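Local coordinates for mitochondrial ubiquitin ligase activator of NFKB 1 (Homo sapiens, PDB 6M2D), which acts as a RING-type E3 ubiquitin ligase of the mitochondrial outer membrane, promoting transfer of ubiquitin from an E2 conjugating enzyme to lysines of target proteins, at residues 17-20 with 25-28; 30-35 with 46-51; 6-11 with 40-45. All coordinates share one frame; numbering follows the deposited sequence.

Contact 1: 17-20 with 25-28; sequences CVFL and VCSC. With ZN (zinc ion), chain G.
The ring of F19, on strand 17-20, packs against C26 and S27 of the loop that returns to the first zinc site of this RING finger. This is part of the tight, buried side of the contact. CZ of F19 lies 3.6 Å from CB of S27, and CE2 of F19 lies 3.8 Å from SG of C26, a cysteine that is not among the zinc ligands. The sulfur makes a Cys sulfur-aromatic contact from an oblique direction, 59° off the ring normal. C17 is buried too, its SG lying against the backbone of S27 and C28, 3.8 Å from C of C28. A bound water sits over the centre of one face of the F19 ring and bridges the two backbones, donating to O of C17 at 2.7 Å and accepting from N of C26. The one direct hydrogen bond between the segments is weak and bent, from N of C17 to O of S27 at 3.2 Å (128°). The partly exposed side is looser: V18 and V25 meet through a single pair of methyls, their CG2 atoms, while CA of V25 points its hydrogen at O of C17. At the far end SG of C28 binds zinc. Just before it, OG of S27, anti to its own backbone N (chi1 165°), donates to a lone pair of O of C28 at 2.6 Å, in the carbonyl plane.

Contact 2: 30-35 with 46-51; sequences ECYRAL and QAITRV. With ZN (zinc ion), chain G; SO4 (sulfate ion), chain I.
Y32 of helix 29-34 reaches across to V51 and I48, and its ring carries most of the contact. CB leaves the helix toward the 46-51 segment, and CG stands anti to the backbone N (chi1 165°), which carries the ring out over V51. All six ring carbons, from CG to CZ, touch one methyl, CG2 of V51, which sits over the centre of one face, 3.3 Å from the centroid and 14° off the normal: a CH-pi contact. CD1 of Y32 also approaches CD1 of I48 at 4.1 Å, and CE1 of Y32 meets CG2 of I48 at 4.0 Å, obliquely to the ring. At the tip, OH of Y32 is 3.8 Å from CG2 of V51. L35, just past the helix, adds a further apolar touch: its CD1 lies 3.7 Å from CD1 of I48, the two side chains crossing at about a right angle. CD1 of I48 is also touched by F19. Away from this apolar patch, a sulfate ion, probably from the crystallisation liquor, takes a bond at its O2 from N of A47 at 2.9 Å. K39 makes a cation-pi contact with Y32. The helix, which also supplies the zinc ligand C31, is thereby laid against the start of strand 50-53, which pairs with strand 17-20; T49 and R50, both facing L20, form a classic beta bulge there.

Contact 3: 6-11 with 40-45; sequences ACVVCL and KCPICR. With ZN (zinc ion), chain G; ZN (zinc ion), chain H; SO4 (sulfate ion), chain J.
V9 and P42 bring together two similar turns, their CA atoms 7.4 Å apart, each turn closed by a backbone bond, from N of L11 to O of C7 and from N of R45 to O of C41. The contact is small, apolar and superficial. CG2 of V9 touches CG of P42 at 3.7 Å, the side chains meeting at about a right angle, and CG2 of V8 lies 3.8 Å from CB of P42. CG1 of V8 makes a more distant touch with CD1 of I43, at 4.3 Å. Inside each turn the first cysteine sulfur is gripped by backbone N-H groups as well as by metal: SG of C7 accepts from N of V9 at 3.4 Å, with a weak bond from N of C10, while SG of C41 takes weak bonds from N of I43 and N of C44. Such bonds would probably temper the negative charge of the thiolates. On the outer side K40 and R45 clasp a sulfate ion, probably from the crystallisation liquor. C7 and C10 share one zinc with C28 and C31, whereas C41 and C44 share the other with C22 and H24. V9 and P42 occupy positions that RING ligases commonly use to dock the E2, consistent with such a role here. Paired CxxC turns of this kind, one at each of two interleaved zinc sites, are the hallmark of the cross-brace RING finger.

In the fold
All three contacts lie within a single RING finger, their centres 8 to 9 Å apart. Contact 1 closes before contact 2 opens along the chain, and contact 3 spans the whole of contact 1 while its segments alternate with those of contact 2. This interleaving accompanies the cross-brace order of the zinc ligands. Contacts 1 and 2 meet along the two-stranded antiparallel sheet. Contact 3 is tied to each of the others by a probable backbone hydrogen bond, between V8 and C26 of contact 1 and between C41 and Q46 of contact 2. Every contact contributes ligands to the first zinc, and the zinc finger is required for ligase activity.

Contact 1: 17-20 with 25-28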
ATOM      1  N   CYS A  17       5.016   0.669  -1.395  1.00 15.80           N
ATOM      2  CA  CYS A  17       4.637  -0.712  -1.650  1.00 16.07           C
ATOM      3  C   CYS A  17       3.825  -0.809  -2.934  1.00 17.41           C
ATOM      4  O   CYS A  17       3.047   0.091  -3.269  1.00 18.62           O
ATOM      5  CB  CYS A  17       3.788  -1.273  -0.497  1.00 16.66           C
ATOM      6  SG  CYS A  17       4.580  -1.286   1.114  1.00 18.66           S
ATOM      7  N   VAL A  18       4.007  -1.913  -3.650  1.00 15.54           N
ATOM      8  CA  VAL A  18       3.098  -2.332  -4.713  1.00 16.90           C
ATOM      9  C   VAL A  18       2.311  -3.526  -4.200  1.00 18.88           C
ATOM     10  O   VAL A  18       2.897  -4.509  -3.729  1.00 15.90           O
ATOM     11  CB  VAL A  18       3.844  -2.698  -6.009  1.00 17.91           C
ATOM     12  CG1 VAL A  18       2.834  -2.996  -7.123  1.00 21.79           C
ATOM     13  CG2 VAL A  18       4.802  -1.588  -6.419  1.00 16.39           C
ATOM     14  N   PHE A  19       0.986  -3.450  -4.297  1.00 19.14           N
ATOM     15  CA  PHE A  19       0.120  -4.538  -3.872  1.00 20.54           C
ATOM     16  C   PHE A  19      -0.203  -5.417  -5.077  1.00 22.73           C
ATOM     17  O   PHE A  19      -0.568  -4.911  -6.140  1.00 23.68           O
ATOM     18  CB  PHE A  19      -1.168  -3.995  -3.241  1.00 20.46           C
ATOM     19  CG  PHE A  19      -0.971  -3.364  -1.882  1.00 18.85           C
ATOM     20  CD1 PHE A  19       0.122  -3.687  -1.101  1.00 17.25           C
ATOM     21  CD2 PHE A  19      -1.887  -2.451  -1.393  1.00 17.50           C
ATOM     22  CE1 PHE A  19       0.308  -3.107   0.144  1.00 19.10           C
ATOM     23  CE2 PHE A  19      -1.710  -1.866  -0.149  1.00 14.69           C
ATOM     24  CZ  PHE A  19      -0.610  -2.195   0.623  1.00 15.59           C
ATOM     25  N   LEU A  20      -0.055  -6.726  -4.907  1.00 24.28           N
ATOM     26  CA  LEU A  20      -0.425  -7.708  -5.917  1.00 25.68           C
ATOM     27  C   LEU A  20      -1.648  -8.475  -5.430  1.00 26.34           C
ATOM     28  O   LEU A  20      -1.718  -8.847  -4.257  1.00 27.14           O
ATOM     29  CB  LEU A  20       0.744  -8.666  -6.183  1.00 25.59           C
ATOM     30  CG  LEU A  20       2.020  -8.002  -6.698  1.00 22.66           C
ATOM     31  CD1 LEU A  20       2.996  -9.052  -7.214  1.00 23.84           C
ATOM     32  CD2 LEU A  20       1.673  -7.004  -7.790  1.00 25.59           C
ATOM     33  N   VAL A  25      -0.320   1.213  -5.941  1.00 15.54           N
ATOM     34  CA  VAL A  25       0.743   1.790  -5.123  1.00 18.27           C
ATOM     35  C   VAL A  25       0.078   2.834  -4.239  1.00 16.40           C
ATOM     36  O   VAL A  25      -0.123   3.973  -4.666  1.00 18.41           O
ATOM     37  CB  VAL A  25       1.849   2.422  -5.977  1.00 20.05           C
ATOM     38  CG1 VAL A  25       2.902   3.089  -5.086  1.00 17.00           C
ATOM     39  CG2 VAL A  25       2.480   1.392  -6.895  1.00 19.45           C
ATOM     40  N   CYS A  26      -0.285   2.462  -3.015  1.00 14.88           N
ATOM     41  CA  CYS A  26      -0.994   3.415  -2.169  1.00 18.26           C
ATOM     42  C   CYS A  26      -0.507   3.477  -0.732  1.00 15.09           C
ATOM     43  O   CYS A  26      -1.004   4.328   0.008  1.00 17.10           O
ATOM     44  CB  CYS A  26      -2.500   3.102  -2.135  1.00 18.40           C
ATOM     45  SG  CYS A  26      -2.874   1.416  -1.596  1.00 18.05           S
ATOM     46  N   SER A  27       0.419   2.625  -0.295  1.00 17.45           N
ATOM     47  CA  SER A  27       0.654   2.498   1.135  1.00 14.78           C
ATOM     48  C   SER A  27       2.144   2.453   1.452  1.00 15.68           C
ATOM     49  O   SER A  27       2.958   2.010   0.638  1.00 15.62           O
ATOM     50  CB  SER A  27      -0.040   1.234   1.688  1.00 15.00           C
ATOM     51  OG  SER A  27       0.452   0.896   2.974  1.00 16.42           O
ATOM     52  N   CYS A  28       2.494   2.921   2.652  1.00 12.36           N
ATOM     53  CA  CYS A  28       3.818   2.672   3.193  1.00 15.53           C
ATOM     54  C   CYS A  28       3.861   1.274   3.798  1.00 15.83           C
ATOM     55  O   CYS A  28       2.838   0.595   3.923  1.00 18.05           O
ATOM     56  CB  CYS A  28       4.182   3.711   4.247  1.00 15.61           C
ATOM     57  SG  CYS A  28       3.255   3.552   5.801  1.00 17.72           S
TER
HETATM   58 ZN    ZN G 401       1.174   4.663   5.968  1.00 25.40          ZN
HETATM   59  O   HOH W   1       0.764   0.041  -1.870  1.00 15.84           O

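Contact 2: 30-35 with 46-51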
ATOM      1  N   GLU A  30       4.686   0.279   6.935  1.00 21.28           N
ATOM      2  CA  GLU A  30       4.123   0.141   8.277  1.00 24.29           C
ATOM      3  C   GLU A  30       2.609  -0.006   8.227  1.00 22.12           C
ATOM      4  O   GLU A  30       2.029  -0.820   8.953  1.00 25.41           O
ATOM      5  CB  GLU A  30       4.522   1.339   9.142  1.00 25.08           C
ATOM      6  CG  GLU A  30       5.695   1.060  10.077  1.00 37.84           C
ATOM      7  CD  GLU A  30       6.009   2.235  10.992  1.00 43.04           C
ATOM      8  OE1 GLU A  30       5.121   3.097  11.184  1.00 39.10           O
ATOM      9  OE2 GLU A  30       7.151   2.298  11.504  1.00 43.79           O
ATOM     10  N   CYS A  31       1.956   0.751   7.350  1.00 18.00           N
ATOM     11  CA  CYS A  31       0.502   0.676   7.271  1.00 17.56           C
ATOM     12  C   CYS A  31       0.052  -0.666   6.710  1.00 20.85           C
ATOM     13  O   CYS A  31      -0.972  -1.213   7.143  1.00 22.53           O
ATOM     14  CB  CYS A  31      -0.024   1.830   6.429  1.00 19.73           C
ATOM     15  SG  CYS A  31      -0.081   3.360   7.383  1.00 17.66           S
ATOM     16  N   TYR A  32       0.801  -1.219   5.748  1.00 18.54           N
ATOM     17  CA  TYR A  32       0.474  -2.548   5.245  1.00 20.28           C
ATOM     18  C   TYR A  32       0.486  -3.570   6.375  1.00 19.07           C
ATOM     19  O   TYR A  32      -0.449  -4.364   6.523  1.00 21.74           O
ATOM     20  CB  TYR A  32       1.451  -2.975   4.151  1.00 16.43           C
ATOM     21  CG  TYR A  32       1.314  -4.456   3.925  1.00 20.93           C
ATOM     22  CD1 TYR A  32       0.179  -4.967   3.307  1.00 19.62           C
ATOM     23  CD2 TYR A  32       2.279  -5.352   4.382  1.00 21.54           C
ATOM     24  CE1 TYR A  32       0.016  -6.318   3.122  1.00 21.10           C
ATOM     25  CE2 TYR A  32       2.129  -6.716   4.200  1.00 23.63           C
ATOM     26  CZ  TYR A  32       0.993  -7.191   3.566  1.00 26.23           C
ATOM     27  OH  TYR A  32       0.829  -8.542   3.372  1.00 28.78           O
ATOM     28  N   ARG A  33       1.557  -3.579   7.170  1.00 20.95           N
ATOM     29  CA  ARG A  33       1.635  -4.504   8.292  1.00 20.02           C
ATOM     30  C   ARG A  33       0.477  -4.301   9.259  1.00 23.20           C
ATOM     31  O   ARG A  33      -0.050  -5.267   9.821  1.00 21.67           O
ATOM     32  CB  ARG A  33       2.970  -4.331   9.013  1.00 24.67           C
ATOM     33  CG  ARG A  33       4.142  -5.008   8.322  1.00 27.16           C
ATOM     34  CD  ARG A  33       5.365  -5.044   9.229  1.00 37.49           C
ATOM     35  NE  ARG A  33       6.434  -4.197   8.706  1.00 39.12           N
ATOM     36  CZ  ARG A  33       6.858  -3.080   9.289  1.00 35.92           C
ATOM     37  NH1 ARG A  33       6.313  -2.678  10.432  1.00 37.75           N
ATOM     38  NH2 ARG A  33       7.832  -2.365   8.731  1.00 31.58           N
ATOM     39  N   ALA A  34       0.058  -3.051   9.457  1.00 20.90           N
ATOM     40  CA  ALA A  34      -0.999  -2.748  10.409  1.00 25.70           C
ATOM     41  C   ALA A  34      -2.395  -3.049   9.879  1.00 27.51           C
ATOM     42  O   ALA A  34      -3.348  -2.999  10.666  1.00 24.37           O
ATOM     43  CB  ALA A  34      -0.918  -1.277  10.832  1.00 24.23           C
ATOM     44  N   LEU A  35      -2.541  -3.363   8.590  1.00 22.87           N
ATOM     45  CA  LEU A  35      -3.866  -3.562   8.022  1.00 21.32           C
ATOM     46  C   LEU A  35      -4.569  -4.710   8.740  1.00 24.53           C
ATOM     47  O   LEU A  35      -3.935  -5.720   9.070  1.00 26.95           O
ATOM     48  CB  LEU A  35      -3.782  -3.862   6.523  1.00 23.22           C
ATOM     49  CG  LEU A  35      -3.437  -2.743   5.532  1.00 21.36           C
ATOM     50  CD1 LEU A  35      -3.337  -3.283   4.112  1.00 17.50           C
ATOM     51  CD2 LEU A  35      -4.467  -1.635   5.586  1.00 20.19           C
ATOM     52  N   GLN A  46      -9.477  -5.196  -2.942  1.00 21.67           N
ATOM     53  CA  GLN A  46      -9.090  -6.566  -3.243  1.00 27.96           C
ATOM     54  C   GLN A  46      -8.139  -7.096  -2.185  1.00 23.48           C
ATOM     55  O   GLN A  46      -7.358  -6.351  -1.587  1.00 20.35           O
ATOM     56  CB  GLN A  46      -8.401  -6.651  -4.601  1.00 29.78           C
ATOM     57  CG  GLN A  46      -9.282  -7.107  -5.728  1.00 33.67           C
ATOM     58  CD  GLN A  46      -8.528  -7.114  -7.034  1.00 39.06           C
ATOM     59  OE1 GLN A  46      -8.525  -6.118  -7.765  1.00 42.95           O
ATOM     60  NE2 GLN A  46      -7.861  -8.228  -7.328  1.00 38.52           N
ATOM     61  N   ALA A  47      -8.193  -8.405  -1.973  1.00 21.87           N
ATOM     62  CA  ALA A  47      -7.220  -9.056  -1.112  1.00 25.38           C
ATOM     63  C   ALA A  47      -5.806  -8.819  -1.636  1.00 21.67           C
ATOM     64  O   ALA A  47      -5.552  -8.856  -2.844  1.00 23.54           O
ATOM     65  CB  ALA A  47      -7.517 -10.552  -1.028  1.00 26.32           C
ATOM     66  N   ILE A  48      -4.890  -8.539  -0.722  1.00 20.89           N
ATOM     67  CA  ILE A  48      -3.482  -8.371  -1.064  1.00 21.01           C
ATOM     68  C   ILE A  48      -2.819  -9.732  -0.899  1.00 22.98           C
ATOM     69  O   ILE A  48      -2.664 -10.222   0.222  1.00 25.77           O
ATOM     70  CB  ILE A  48      -2.801  -7.317  -0.183  1.00 21.49           C
ATOM     71  CG1 ILE A  48      -3.552  -5.986  -0.230  1.00 16.65           C
ATOM     72  CG2 ILE A  48      -1.338  -7.143  -0.585  1.00 20.16           C
ATOM     73  CD1 ILE A  48      -3.123  -5.033   0.865  1.00 19.49           C
ATOM     74  N   THR A  49      -2.436 -10.349  -2.015  1.00 20.66           N
ATOM     75  CA  THR A  49      -1.768 -11.644  -1.938  1.00 28.79           C
ATOM     76  C   THR A  49      -0.267 -11.503  -1.694  1.00 26.64           C
ATOM     77  O   THR A  49       0.353 -12.401  -1.112  1.00 27.54           O
ATOM     78  CB  THR A  49      -2.014 -12.443  -3.218  1.00 29.07           C
ATOM     79  OG1 THR A  49      -1.788 -11.599  -4.351  1.00 37.34           O
ATOM     80  CG2 THR A  49      -3.446 -12.957  -3.269  1.00 25.13           C
ATOM     81  N   ARG A  50       0.329 -10.394  -2.111  1.00 24.76           N
ATOM     82  CA  ARG A  50       1.769 -10.223  -1.987  1.00 25.27           C
ATOM     83  C   ARG A  50       2.099  -8.739  -2.024  1.00 25.23           C
ATOM     84  O   ARG A  50       1.434  -7.962  -2.715  1.00 19.41           O
ATOM     85  CB  ARG A  50       2.495 -10.972  -3.109  1.00 26.97           C
ATOM     86  CG  ARG A  50       3.985 -10.783  -3.116  1.00 27.82           C
ATOM     87  CD  ARG A  50       4.728 -12.081  -3.379  1.00 30.04           C
ATOM     88  NE  ARG A  50       6.154 -11.800  -3.416  1.00 28.74           N
ATOM     89  CZ  ARG A  50       6.892 -11.828  -4.519  1.00 24.67           C
ATOM     90  NH1 ARG A  50       6.341 -12.151  -5.683  1.00 23.39           N
ATOM     91  NH2 ARG A  50       8.182 -11.530  -4.451  1.00 25.94           N
ATOM     92  N   VAL A  51       3.129  -8.348  -1.270  1.00 21.36           N
ATOM     93  CA  VAL A  51       3.643  -6.983  -1.289  1.00 20.33           C
ATOM     94  C   VAL A  51       5.050  -7.003  -1.867  1.00 25.22           C
ATOM     95  O   VAL A  51       5.879  -7.831  -1.472  1.00 21.93           O
ATOM     96  CB  VAL A  51       3.643  -6.349   0.112  1.00 20.53           C
ATOM     97  CG1 VAL A  51       4.266  -4.973   0.058  1.00 20.33           C
ATOM     98  CG2 VAL A  51       2.229  -6.248   0.623  1.00 24.71           C
TER
HETATM   99 ZN    ZN G 401       1.174   4.663   5.968  1.00 25.40          ZN
HETATM  100  S   SO4 I 403     -11.468  -9.863  -3.716  1.00 52.65           S
HETATM  101  O1  SO4 I 403     -11.894  -8.482  -3.939  1.00 43.69           O
HETATM  102  O2  SO4 I 403     -10.006  -9.930  -3.662  1.00 42.46           O
HETATM  103  O3  SO4 I 403     -12.009 -10.353  -2.446  1.00 51.34           O
HETATM  104  O4  SO4 I 403     -11.954 -10.688  -4.821  1.00 53.26           O

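Contact 3: 6-11 with 40-45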
ATOM      1  N   ALA A   6       1.844  10.626  -0.800  1.00 20.59           N
ATOM      2  CA  ALA A   6       1.687  10.238   0.598  1.00 19.34           C
ATOM      3  C   ALA A   6       0.868   8.955   0.717  1.00 15.87           C
ATOM      4  O   ALA A   6      -0.104   8.763  -0.010  1.00 18.19           O
ATOM      5  CB  ALA A   6       1.021  11.357   1.402  1.00 20.65           C
ATOM      6  N   CYS A   7       1.278   8.078   1.636  1.00 16.06           N
ATOM      7  CA  CYS A   7       0.508   6.881   1.960  1.00 18.92           C
ATOM      8  C   CYS A   7      -0.948   7.245   2.247  1.00 17.70           C
ATOM      9  O   CYS A   7      -1.228   8.139   3.049  1.00 15.95           O
ATOM     10  CB  CYS A   7       1.122   6.182   3.174  1.00 16.49           C
ATOM     11  SG  CYS A   7       0.117   4.838   3.845  1.00 16.74           S
ATOM     12  N   VAL A   8      -1.876   6.561   1.568  1.00 15.91           N
ATOM     13  CA  VAL A   8      -3.293   6.917   1.670  1.00 16.47           C
ATOM     14  C   VAL A   8      -3.911   6.521   2.999  1.00 14.55           C
ATOM     15  O   VAL A   8      -5.057   6.896   3.272  1.00 14.30           O
ATOM     16  CB  VAL A   8      -4.145   6.286   0.547  1.00 19.32           C
ATOM     17  CG1 VAL A   8      -3.545   6.575  -0.815  1.00 17.49           C
ATOM     18  CG2 VAL A   8      -4.321   4.791   0.789  1.00 15.67           C
ATOM     19  N   VAL A   9      -3.186   5.778   3.830  1.00 17.61           N
ATOM     20  CA  VAL A   9      -3.693   5.292   5.108  1.00 14.33           C
ATOM     21  C   VAL A   9      -3.270   6.192   6.264  1.00 20.37           C
ATOM     22  O   VAL A   9      -4.107   6.644   7.046  1.00 21.24           O
ATOM     23  CB  VAL A   9      -3.232   3.835   5.331  1.00 21.18           C
ATOM     24  CG1 VAL A   9      -3.830   3.269   6.620  1.00 23.29           C
ATOM     25  CG2 VAL A   9      -3.599   2.975   4.114  1.00 14.73           C
ATOM     26  N   CYS A  10      -1.970   6.451   6.404  1.00 18.37           N
ATOM     27  CA  CYS A  10      -1.495   7.309   7.488  1.00 17.19           C
ATOM     28  C   CYS A  10      -1.342   8.763   7.069  1.00 18.80           C
ATOM     29  O   CYS A  10      -1.407   9.651   7.929  1.00 18.54           O
ATOM     30  CB  CYS A  10      -0.155   6.801   8.037  1.00 18.29           C
ATOM     31  SG  CYS A  10       1.263   6.868   6.888  1.00 16.99           S
ATOM     32  N   LEU A  11      -1.138   9.027   5.777  1.00 19.24           N
ATOM     33  CA  LEU A  11      -0.811  10.360   5.273  1.00 20.09           C
ATOM     34  C   LEU A  11       0.474  10.922   5.885  1.00 21.51           C
ATOM     35  O   LEU A  11       0.672  12.142   5.904  1.00 19.19           O
ATOM     36  CB  LEU A  11      -1.957  11.349   5.504  1.00 17.45           C
ATOM     37  CG  LEU A  11      -3.127  11.325   4.531  1.00 24.93           C
ATOM     38  CD1 LEU A  11      -4.168  12.314   5.016  1.00 27.45           C
ATOM     39  CD2 LEU A  11      -2.693  11.643   3.104  1.00 20.66           C
ATOM     40  N   LYS A  40      -6.730  -6.091   2.813  1.00 21.88           N
ATOM     41  CA  LYS A  40      -7.348  -5.654   1.573  1.00 21.88           C
ATOM     42  C   LYS A  40      -6.758  -4.317   1.151  1.00 23.21           C
ATOM     43  O   LYS A  40      -6.389  -3.488   1.990  1.00 20.19           O
ATOM     44  CB  LYS A  40      -8.880  -5.540   1.717  1.00 24.28           C
ATOM     45  CG  LYS A  40      -9.535  -6.830   2.191  1.00 24.44           C
ATOM     46  CD  LYS A  40     -11.047  -6.819   2.040  1.00 31.96           C
ATOM     47  CE  LYS A  40     -11.620  -8.173   2.454  1.00 40.71           C
ATOM     48  NZ  LYS A  40     -13.103  -8.228   2.371  1.00 47.67           N
ATOM     49  N   CYS A  41      -6.680  -4.116  -0.161  1.00 20.50           N
ATOM     50  CA  CYS A  41      -6.099  -2.893  -0.695  1.00 16.89           C
ATOM     51  C   CYS A  41      -6.954  -1.691  -0.315  1.00 22.30           C
ATOM     52  O   CYS A  41      -8.176  -1.708  -0.536  1.00 19.37           O
ATOM     53  CB  CYS A  41      -5.973  -2.984  -2.215  1.00 20.81           C
ATOM     54  SG  CYS A  41      -5.481  -1.435  -3.007  1.00 17.90           S
ATOM     55  N   PRO A  42      -6.370  -0.634   0.259  1.00 20.75           N
ATOM     56  CA  PRO A  42      -7.172   0.555   0.592  1.00 18.33           C
ATOM     57  C   PRO A  42      -7.871   1.178  -0.609  1.00 18.63           C
ATOM     58  O   PRO A  42      -8.914   1.821  -0.437  1.00 20.36           O
ATOM     59  CB  PRO A  42      -6.142   1.513   1.208  1.00 17.82           C
ATOM     60  CG  PRO A  42      -5.062   0.598   1.749  1.00 17.87           C
ATOM     61  CD  PRO A  42      -4.993  -0.554   0.781  1.00 15.30           C
ATOM     62  N   ILE A  43      -7.346   0.988  -1.822  1.00 20.70           N
ATOM     63  CA  ILE A  43      -7.917   1.643  -2.999  1.00 18.81           C
ATOM     64  C   ILE A  43      -9.083   0.846  -3.554  1.00 23.18           C
ATOM     65  O   ILE A  43     -10.176   1.381  -3.770  1.00 22.87           O
ATOM     66  CB  ILE A  43      -6.850   1.849  -4.088  1.00 22.34           C
ATOM     67  CG1 ILE A  43      -5.710   2.722  -3.570  1.00 19.66           C
ATOM     68  CG2 ILE A  43      -7.499   2.450  -5.335  1.00 16.38           C
ATOM     69  CD1 ILE A  43      -6.165   4.056  -3.093  1.00 20.82           C
ATOM     70  N   CYS A  44      -8.862  -0.433  -3.831  1.00 18.20           N
ATOM     71  CA  CYS A  44      -9.832  -1.219  -4.571  1.00 21.40           C
ATOM     72  C   CYS A  44     -10.493  -2.302  -3.738  1.00 21.14           C
ATOM     73  O   CYS A  44     -11.448  -2.922  -4.217  1.00 23.09           O
ATOM     74  CB  CYS A  44      -9.162  -1.839  -5.811  1.00 20.20           C
ATOM     75  SG  CYS A  44      -8.054  -3.186  -5.435  1.00 19.61           S
ATOM     76  N   ARG A  45     -10.023  -2.522  -2.509  1.00 18.47           N
ATOM     77  CA  ARG A  45     -10.534  -3.487  -1.533  1.00 23.38           C
ATOM     78  C   ARG A  45     -10.289  -4.938  -1.924  1.00 23.09           C
ATOM     79  O   ARG A  45     -10.837  -5.844  -1.284  1.00 26.64           O
ATOM     80  CB  ARG A  45     -12.030  -3.296  -1.238  1.00 22.64           C
ATOM     81  CG  ARG A  45     -12.433  -1.892  -0.839  1.00 25.27           C
ATOM     82  CD  ARG A  45     -11.817  -1.450   0.482  1.00 27.12           C
ATOM     83  NE  ARG A  45     -12.258  -2.253   1.621  1.00 29.95           N
ATOM     84  CZ  ARG A  45     -11.582  -2.350   2.763  1.00 33.18           C
ATOM     85  NH1 ARG A  45     -10.442  -1.687   2.922  1.00 26.36           N
ATOM     86  NH2 ARG A  45     -12.041  -3.113   3.744  1.00 40.19           N
TER
HETATM   87 ZN    ZN G 401       1.174   4.663   5.968  1.00 25.40          ZN
HETATM   88 ZN    ZN H 402      -5.842  -2.215  -5.147  1.00 28.04          ZN
HETATM   89  S   SO4 J 404     -15.024  -5.347   3.917  1.00 60.14           S
HETATM   90  O1  SO4 J 404     -15.258  -3.953   3.529  1.00 47.58           O
HETATM   91  O2  SO4 J 404     -13.615  -5.694   3.726  1.00 53.90           O
HETATM   92  O3  SO4 J 404     -15.361  -5.528   5.331  1.00 60.04           O
HETATM   93  O4  SO4 J 404     -15.866  -6.212   3.085  1.00 42.88           O